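Local coordinates for amidohydrolase 3 domain-containing protein (Pyrococcus furiosus, PDB 3ICJ) that probably hydrolyses carbon-nitrogen bonds other than peptide bonds at a two-zinc centre of the amidohydrolase kind, its true substrate being uncharacterised, at residues A[344-349]-A[370-375]; A[391-396]-A[430-435]. All coordinates share one frame; numbering follows the deposited sequence.

Contact 1: residues A[344-349]-A[370-375]. With ZN (zinc ion), chain C.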
ATOM      1  N   ASP A 344       1.902 -15.726  -6.414  1.00 37.61           N
ATOM      2  CA  ASP A 344       1.333 -14.652  -7.243  1.00 34.48           C
ATOM      3  C   ASP A 344       2.422 -13.682  -7.759  1.00 37.91           C
ATOM      4  O   ASP A 344       3.513 -13.563  -7.179  1.00 35.61           O
ATOM      5  CB  ASP A 344       0.286 -13.855  -6.422  1.00 33.42           C
ATOM      6  CG  ASP A 344      -0.710 -13.079  -7.302  1.00 41.59           C
ATOM      7  OD1 ASP A 344      -0.779 -13.317  -8.540  1.00 41.31           O
ATOM      8  OD2 ASP A 344      -1.446 -12.247  -6.737  1.00 42.43           O
ATOM      9  N   VAL A 345       2.131 -12.979  -8.849  1.00 36.46           N
ATOM     10  CA  VAL A 345       3.027 -11.929  -9.338  1.00 34.84           C
ATOM     11  C   VAL A 345       2.238 -10.626  -9.485  1.00 36.13           C
ATOM     12  O   VAL A 345       1.191 -10.578 -10.173  1.00 35.74           O
ATOM     13  CB  VAL A 345       3.707 -12.335 -10.687  1.00 31.17           C
ATOM     14  CG1 VAL A 345       4.632 -11.224 -11.203  1.00 35.08           C
ATOM     15  CG2 VAL A 345       4.488 -13.639 -10.546  1.00 34.85           C
ATOM     16  N   ALA A 346       2.725  -9.584  -8.821  1.00 35.70           N
ATOM     17  CA  ALA A 346       2.133  -8.262  -8.901  1.00 33.48           C
ATOM     18  C   ALA A 346       3.109  -7.355  -9.613  1.00 37.27           C
ATOM     19  O   ALA A 346       4.287  -7.312  -9.271  1.00 39.65           O
ATOM     20  CB  ALA A 346       1.835  -7.722  -7.523  1.00 31.66           C
ATOM     21  N   VAL A 347       2.605  -6.643 -10.616  1.00 39.32           N
ATOM     22  CA  VAL A 347       3.427  -5.845 -11.499  1.00 37.36           C
ATOM     23  C   VAL A 347       2.945  -4.385 -11.489  1.00 36.08           C
ATOM     24  O   VAL A 347       1.833  -4.095 -11.915  1.00 37.21           O
ATOM     25  CB  VAL A 347       3.368  -6.430 -12.935  1.00 38.03           C
ATOM     26  CG1 VAL A 347       4.038  -5.544 -13.914  1.00 40.02           C
ATOM     27  CG2 VAL A 347       3.982  -7.842 -12.979  1.00 37.42           C
ATOM     28  N   HIS A 348       3.785  -3.483 -10.996  1.00 34.55           N
ATOM     29  CA  HIS A 348       3.549  -2.022 -11.056  1.00 36.67           C
ATOM     30  C   HIS A 348       3.611  -1.542 -12.520  1.00 38.67           C
ATOM     31  O   HIS A 348       4.624  -1.694 -13.194  1.00 36.18           O
ATOM     32  CB  HIS A 348       4.601  -1.325 -10.158  1.00 38.49           C
ATOM     33  CG  HIS A 348       4.816   0.143 -10.418  1.00 47.94           C
ATOM     34  ND1 HIS A 348       4.763   1.083  -9.411  1.00 59.74           N
ATOM     35  CD2 HIS A 348       5.175   0.823 -11.538  1.00 48.89           C
ATOM     36  CE1 HIS A 348       5.053   2.277  -9.903  1.00 51.49           C
ATOM     37  NE2 HIS A 348       5.293   2.148 -11.194  1.00 49.30           N
ATOM     38  N   ALA A 349       2.495  -1.018 -13.017  1.00 37.67           N
ATOM     39  CA  ALA A 349       2.439  -0.403 -14.345  1.00 36.56           C
ATOM     40  C   ALA A 349       1.566   0.841 -14.301  1.00 36.07           C
ATOM     41  O   ALA A 349       0.359   0.759 -14.066  1.00 39.04           O
ATOM     42  CB  ALA A 349       1.913  -1.374 -15.370  1.00 33.64           C
ATOM     43  N   ARG A 370      -1.567  -9.786 -11.315  1.00 35.17           N
ATOM     44  CA  ARG A 370      -2.200  -8.555 -10.968  1.00 37.87           C
ATOM     45  C   ARG A 370      -1.341  -7.371 -11.385  1.00 34.48           C
ATOM     46  O   ARG A 370      -0.108  -7.468 -11.457  1.00 36.22           O
ATOM     47  CB  ARG A 370      -2.606  -8.481  -9.463  1.00 34.62           C
ATOM     48  CG  ARG A 370      -1.529  -8.830  -8.490  1.00 36.63           C
ATOM     49  CD  ARG A 370      -2.027  -8.790  -7.037  1.00 35.59           C
ATOM     50  NE  ARG A 370      -2.062  -7.414  -6.517  1.00 37.09           N
ATOM     51  CZ  ARG A 370      -2.386  -7.087  -5.268  1.00 42.25           C
ATOM     52  NH1 ARG A 370      -2.743  -8.026  -4.395  1.00 39.36           N
ATOM     53  NH2 ARG A 370      -2.374  -5.813  -4.895  1.00 37.88           N
ATOM     54  N   ILE A 371      -2.014  -6.250 -11.639  1.00 37.27           N
ATOM     55  CA  ILE A 371      -1.352  -4.995 -11.972  1.00 37.62           C
ATOM     56  C   ILE A 371      -1.649  -3.977 -10.867  1.00 35.13           C
ATOM     57  O   ILE A 371      -2.799  -3.776 -10.474  1.00 41.33           O
ATOM     58  CB  ILE A 371      -1.777  -4.457 -13.403  1.00 33.39           C
ATOM     59  CG1 ILE A 371      -1.216  -5.355 -14.502  1.00 34.97           C
ATOM     60  CG2 ILE A 371      -1.317  -3.004 -13.623  1.00 32.07           C
ATOM     61  CD1 ILE A 371      -1.775  -5.015 -15.907  1.00 38.03           C
ATOM     62  N   GLU A 372      -0.586  -3.376 -10.342  1.00 33.82           N
ATOM     63  CA  GLU A 372      -0.689  -2.312  -9.367  1.00 34.01           C
ATOM     64  C   GLU A 372      -0.741  -0.987 -10.126  1.00 37.70           C
ATOM     65  O   GLU A 372       0.064  -0.760 -11.043  1.00 37.41           O
ATOM     66  CB  GLU A 372       0.546  -2.304  -8.451  1.00 36.39           C
ATOM     67  CG  GLU A 372       0.940  -3.692  -7.959  1.00 38.89           C
ATOM     68  CD  GLU A 372      -0.244  -4.411  -7.340  1.00 42.99           C
ATOM     69  OE1 GLU A 372      -0.759  -3.925  -6.317  1.00 37.79           O
ATOM     70  OE2 GLU A 372      -0.679  -5.446  -7.895  1.00 46.71           O
ATOM     71  N   HIS A 373      -1.677  -0.137  -9.706  1.00 35.70           N
ATOM     72  CA  HIS A 373      -1.958   1.219 -10.241  1.00 37.81           C
ATOM     73  C   HIS A 373      -2.828   1.234 -11.492  1.00 39.30           C
ATOM     74  O   HIS A 373      -3.941   1.775 -11.450  1.00 42.36           O
ATOM     75  CB  HIS A 373      -0.699   2.096 -10.382  1.00 41.86           C
ATOM     76  CG  HIS A 373       0.195   2.047  -9.179  1.00 43.39           C
ATOM     77  ND1 HIS A 373      -0.217   2.462  -7.933  1.00 56.27           N
ATOM     78  CD2 HIS A 373       1.451   1.568  -9.018  1.00 45.50           C
ATOM     79  CE1 HIS A 373       0.755   2.269  -7.058  1.00 60.31           C
ATOM     80  NE2 HIS A 373       1.777   1.725  -7.693  1.00 52.14           N
ATOM     81  N   ALA A 374      -2.309   0.660 -12.586  1.00 35.65           N
ATOM     82  CA  ALA A 374      -2.933   0.736 -13.918  1.00 39.31           C
ATOM     83  C   ALA A 374      -3.462   2.151 -14.205  1.00 38.64           C
ATOM     84  O   ALA A 374      -4.615   2.320 -14.619  1.00 42.11           O
ATOM     85  CB  ALA A 374      -4.061  -0.316 -14.048  1.00 39.97           C
ATOM     86  N   SER A 375      -2.621   3.155 -13.960  1.00 35.24           N
ATOM     87  CA  SER A 375      -3.042   4.560 -13.908  1.00 33.12           C
ATOM     88  C   SER A 375      -3.581   5.065 -15.234  1.00 37.91           C
ATOM     89  O   SER A 375      -4.604   5.755 -15.272  1.00 39.23           O
ATOM     90  CB  SER A 375      -1.889   5.446 -13.434  1.00 39.89           C
ATOM     91  OG  SER A 375      -1.375   4.959 -12.207  1.00 38.56           O
TER
HETATM   92 ZN    ZN C 602       4.069   1.084  -7.413  0.50 66.73          ZN

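Contact 2: residues A[391-396]-A[430-435]. With ZN (zinc ion), chain B.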
ATOM      1  N   ARG A 391      -6.099  -8.975 -12.427  1.00 36.90           N
ATOM      2  CA  ARG A 391      -6.570  -8.298 -11.232  1.00 33.30           C
ATOM      3  C   ARG A 391      -5.844  -6.967 -11.130  1.00 36.86           C
ATOM      4  O   ARG A 391      -4.688  -6.862 -11.543  1.00 40.15           O
ATOM      5  CB  ARG A 391      -6.311  -9.169 -10.017  1.00 35.69           C
ATOM      6  CG  ARG A 391      -7.182 -10.438  -9.997  1.00 37.69           C
ATOM      7  CD  ARG A 391      -6.591 -11.523  -9.120  1.00 34.90           C
ATOM      8  NE  ARG A 391      -5.460 -12.216  -9.741  1.00 35.89           N
ATOM      9  CZ  ARG A 391      -4.233 -12.306  -9.220  1.00 41.75           C
ATOM     10  NH1 ARG A 391      -3.956 -11.772  -8.042  1.00 34.43           N
ATOM     11  NH2 ARG A 391      -3.273 -12.961  -9.870  1.00 35.15           N
ATOM     12  N   ILE A 392      -6.524  -5.946 -10.618  1.00 33.55           N
ATOM     13  CA  ILE A 392      -5.976  -4.586 -10.586  1.00 35.76           C
ATOM     14  C   ILE A 392      -6.142  -3.981  -9.188  1.00 35.86           C
ATOM     15  O   ILE A 392      -7.203  -4.052  -8.590  1.00 36.36           O
ATOM     16  CB  ILE A 392      -6.641  -3.654 -11.645  1.00 36.66           C
ATOM     17  CG1 ILE A 392      -6.279  -4.111 -13.073  1.00 37.17           C
ATOM     18  CG2 ILE A 392      -6.188  -2.205 -11.454  1.00 39.30           C
ATOM     19  CD1 ILE A 392      -7.170  -3.507 -14.162  1.00 43.28           C
ATOM     20  N   SER A 393      -5.059  -3.429  -8.663  1.00 34.51           N
ATOM     21  CA  SER A 393      -5.120  -2.658  -7.439  1.00 36.85           C
ATOM     22  C   SER A 393      -4.953  -1.168  -7.765  1.00 39.94           C
ATOM     23  O   SER A 393      -3.904  -0.749  -8.269  1.00 45.76           O
ATOM     24  CB  SER A 393      -4.043  -3.119  -6.472  1.00 45.02           C
ATOM     25  OG  SER A 393      -4.384  -2.713  -5.161  1.00 45.47           O
ATOM     26  N   ALA A 394      -5.986  -0.388  -7.468  1.00 41.78           N
ATOM     27  CA  ALA A 394      -6.010   1.043  -7.782  1.00 39.59           C
ATOM     28  C   ALA A 394      -6.140   1.878  -6.511  1.00 38.04           C
ATOM     29  O   ALA A 394      -6.701   1.427  -5.508  1.00 39.93           O
ATOM     30  CB  ALA A 394      -7.136   1.344  -8.745  1.00 40.72           C
ATOM     31  N   GLN A 395      -5.624   3.106  -6.573  1.00 38.47           N
ATOM     32  CA  GLN A 395      -5.545   4.016  -5.436  1.00 39.17           C
ATOM     33  C   GLN A 395      -6.394   5.258  -5.734  1.00 39.03           C
ATOM     34  O   GLN A 395      -5.924   6.179  -6.431  1.00 41.39           O
ATOM     35  CB  GLN A 395      -4.077   4.412  -5.149  1.00 36.67           C
ATOM     36  CG  GLN A 395      -3.143   3.251  -4.733  1.00 41.55           C
ATOM     37  CD  GLN A 395      -2.727   2.344  -5.905  1.00 54.95           C
ATOM     38  OE1 GLN A 395      -2.496   2.823  -7.023  1.00 56.25           O
ATOM     39  NE2 GLN A 395      -2.633   1.034  -5.651  1.00 49.53           N
ATOM     40  N   PRO A 396      -7.651   5.286  -5.238  1.00 40.78           N
ATOM     41  CA  PRO A 396      -8.523   6.392  -5.637  1.00 40.31           C
ATOM     42  C   PRO A 396      -8.047   7.772  -5.194  1.00 38.96           C
ATOM     43  O   PRO A 396      -8.339   8.745  -5.887  1.00 40.07           O
ATOM     44  CB  PRO A 396      -9.862   6.050  -4.988  1.00 36.02           C
ATOM     45  CG  PRO A 396      -9.835   4.561  -4.832  1.00 36.26           C
ATOM     46  CD  PRO A 396      -8.405   4.210  -4.557  1.00 36.86           C
ATOM     47  N   GLY A 430      -9.524  -3.811  -6.822  1.00 35.28           N
ATOM     48  CA  GLY A 430      -9.492  -3.582  -5.377  1.00 33.88           C
ATOM     49  C   GLY A 430      -8.921  -2.208  -5.095  1.00 38.03           C
ATOM     50  O   GLY A 430      -8.211  -1.647  -5.940  1.00 37.51           O
ATOM     51  N   PHE A 431      -9.245  -1.673  -3.909  1.00 35.39           N
ATOM     52  CA  PHE A 431      -8.797  -0.356  -3.513  1.00 38.03           C
ATOM     53  C   PHE A 431      -7.653  -0.421  -2.527  1.00 41.42           C
ATOM     54  O   PHE A 431      -7.591  -1.320  -1.676  1.00 37.56           O
ATOM     55  CB  PHE A 431      -9.937   0.478  -2.921  1.00 36.60           C
ATOM     56  CG  PHE A 431     -10.875   1.079  -3.948  1.00 39.63           C
ATOM     57  CD1 PHE A 431     -10.629   0.978  -5.321  1.00 37.13           C
ATOM     58  CD2 PHE A 431     -12.012   1.763  -3.523  1.00 38.51           C
ATOM     59  CE1 PHE A 431     -11.514   1.550  -6.250  1.00 45.48           C
ATOM     60  CE2 PHE A 431     -12.892   2.338  -4.441  1.00 35.75           C
ATOM     61  CZ  PHE A 431     -12.638   2.235  -5.808  1.00 40.48           C
ATOM     62  N   SER A 432      -6.760   0.555  -2.653  1.00 40.26           N
ATOM     63  CA  SER A 432      -5.587   0.683  -1.815  1.00 46.29           C
ATOM     64  C   SER A 432      -5.163   2.133  -1.715  1.00 49.55           C
ATOM     65  O   SER A 432      -5.700   2.996  -2.408  1.00 46.96           O
ATOM     66  CB  SER A 432      -4.423  -0.146  -2.362  1.00 49.30           C
ATOM     67  OG  SER A 432      -4.182   0.069  -3.754  1.00 48.98           O
ATOM     68  N   THR A 433      -4.186   2.389  -0.852  1.00 44.33           N
ATOM     69  CA  THR A 433      -3.674   3.727  -0.640  1.00 44.35           C
ATOM     70  C   THR A 433      -2.243   3.912  -1.127  1.00 48.00           C
ATOM     71  O   THR A 433      -1.827   5.051  -1.375  1.00 51.52           O
ATOM     72  CB  THR A 433      -3.747   4.105   0.851  1.00 49.12           C
ATOM     73  OG1 THR A 433      -2.982   3.169   1.628  1.00 48.28           O
ATOM     74  CG2 THR A 433      -5.190   4.072   1.320  1.00 44.32           C
ATOM     75  N   ASP A 434      -1.488   2.805  -1.236  1.00 43.86           N
ATOM     76  CA  ASP A 434      -0.040   2.832  -1.505  1.00 42.38           C
ATOM     77  C   ASP A 434       0.646   3.582  -0.366  1.00 43.24           C
ATOM     78  O   ASP A 434       1.657   4.250  -0.572  1.00 44.98           O
ATOM     79  CB  ASP A 434       0.294   3.438  -2.891  1.00 49.83           C
ATOM     80  CG  ASP A 434       1.715   3.102  -3.375  1.00 54.38           C
ATOM     81  OD1 ASP A 434       2.449   2.356  -2.686  1.00 43.65           O
ATOM     82  OD2 ASP A 434       2.099   3.597  -4.453  1.00 53.82           O
ATOM     83  N   SER A 435       0.064   3.461   0.831  1.00 44.09           N
ATOM     84  CA  SER A 435       0.559   4.115   2.047  1.00 46.40           C
ATOM     85  C   SER A 435       2.033   3.706   2.243  1.00 50.51           C
ATOM     86  O   SER A 435       2.377   2.507   2.056  1.00 45.87           O
ATOM     87  CB  SER A 435      -0.332   3.738   3.246  1.00 43.32           C
ATOM     88  OG  SER A 435       0.102   4.331   4.451  1.00 56.82           O
TER
HETATM   89 ZN    ZN B 601       3.732   0.751  -3.955  0.50 50.64          ZN

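Contact 1: residues A[344-349]-A[370-375]
Arg370 lays its CG against the Ala346 methyl and passes the Asp344 side chain at about a right angle on its way to Glu372. CB packs on Arg391 O of the neighbouring strand; CG sits between the backbone N and carbonyl carbon (chi1 50°), 3.7 Å from Ala346 CB. The next carbon, CD, meets Asp344 OD2 at 3.5 Å; the polar bonds of that carboxylate go to the Tyr268 hydroxyl and, through OD1, to Arg391. A bend at chi3 then swings the guanidinium onward to Glu372, which it grips side-on, NE giving a salt bridge to Glu372 OE2 at 2.8 Å and NH2 a second bond to OE1. NH2 also reaches Ser100 O, NH1 makes a weak hydrogen bond to Thr478 OG1, and the group packs on Tyr268 as a cation-pi pair. A small residue such as Ala346 suits this place: its methyl touches both Arg370 and Glu372 OE2. The backbones run parallel, Val345 O accepting from Arg370 N, Val347 N bonding Arg370 O, and Val347 O taking Glu372 N. With helix 352-365 between them, the strands make a beta-alpha-beta unit of the amidohydrolase barrel, its metal ligands at the C-terminal strand ends. There His348 ND1 binds zinc at 2.1 Å and His373 NE2 at 2.4 Å, the carboxylated Lys296 adding a further ligand. The edge of His373 meets the face of His348 in an offset edge-to-face pair, planes at 80°. Glu372 OE1 accepts from His101 ND1, steadying a ligand of the other zinc, while His373 ND1 and His348 NE2 are tied to Gln395 OE1 and Gly301 O.

Contact 2: residues A[391-396]-A[430-435]
Ser432 OG is the point where the side chains of both segments converge, gripped by the Gln395 amide and by the hydroxyl of Ser393. It stands between its own backbone N and carbonyl carbon (chi1 49°), where Gln395 NE2 donates to it at 2.6 Å, with Ser432 OG lying 25° out of the Gln395 amide plane. Ser393 OG lies 3.1 Å from Ser432 OG, either hydroxyl being a possible donor, and is also bonded to the hydroxyl of Ser100. Gln395 gets there by folding at chi2 (75°), which brings its amide back alongside Ser393, within reach of Ser432; glutamine fits because one end can donate to serine while OE1 serves the zinc-bound His373. Gln395 CG, nearer the backbone, packs 3.9 Å from Asp434 CB. Asp434 OD1 lies 2.4 Å from the zinc that His101, His103 and the carboxylated Lys296 also bind. Pro396 packs differently: its CG sits over the centre of the Phe431 ring, 3.5 Å from the centroid and almost on the normal, a CH-pi contact of the puckered proline ring with the aromatic face. The parallel backbones are joined by Gly430 N to Ile392 O, Ala394 N to Gly430 O and Ser432 N to Ala394 O. Thr433 OG1, which accepts from Ser435 N in an ST turn, also meets Asp99. Phe431 packs against helix 463-477 through Ala466, Leu469 and Tyr470 and, with Pro396, touches Ala449 of helix 442-451, whereas Ser432 faces strand 92-102.

In the fold
Both contacts are fully buried, contact 2 lying nearer the centre of the chain, and both belong to one parallel sheet of the barrel in the order 346-349, 370-371, 391-394, 429-431. The contacts are the two outer seams of that sheet, joined by the middle one, where His373 N lies 2.7 Å from Ser393 O, a probable hydrogen bond. At the ligand-bearing ends His373 CE1 packs 3.2 Å from Asp434 OD2, bringing together ligands of the two different zincs. Their chemistry differs. Contact 1 combines an internal ion pair with two histidines on the same metal; contact 2 relies on neutral hydroxyl and amide groups, an apolar proline-phenylalanine pair and a single carboxylate ligand.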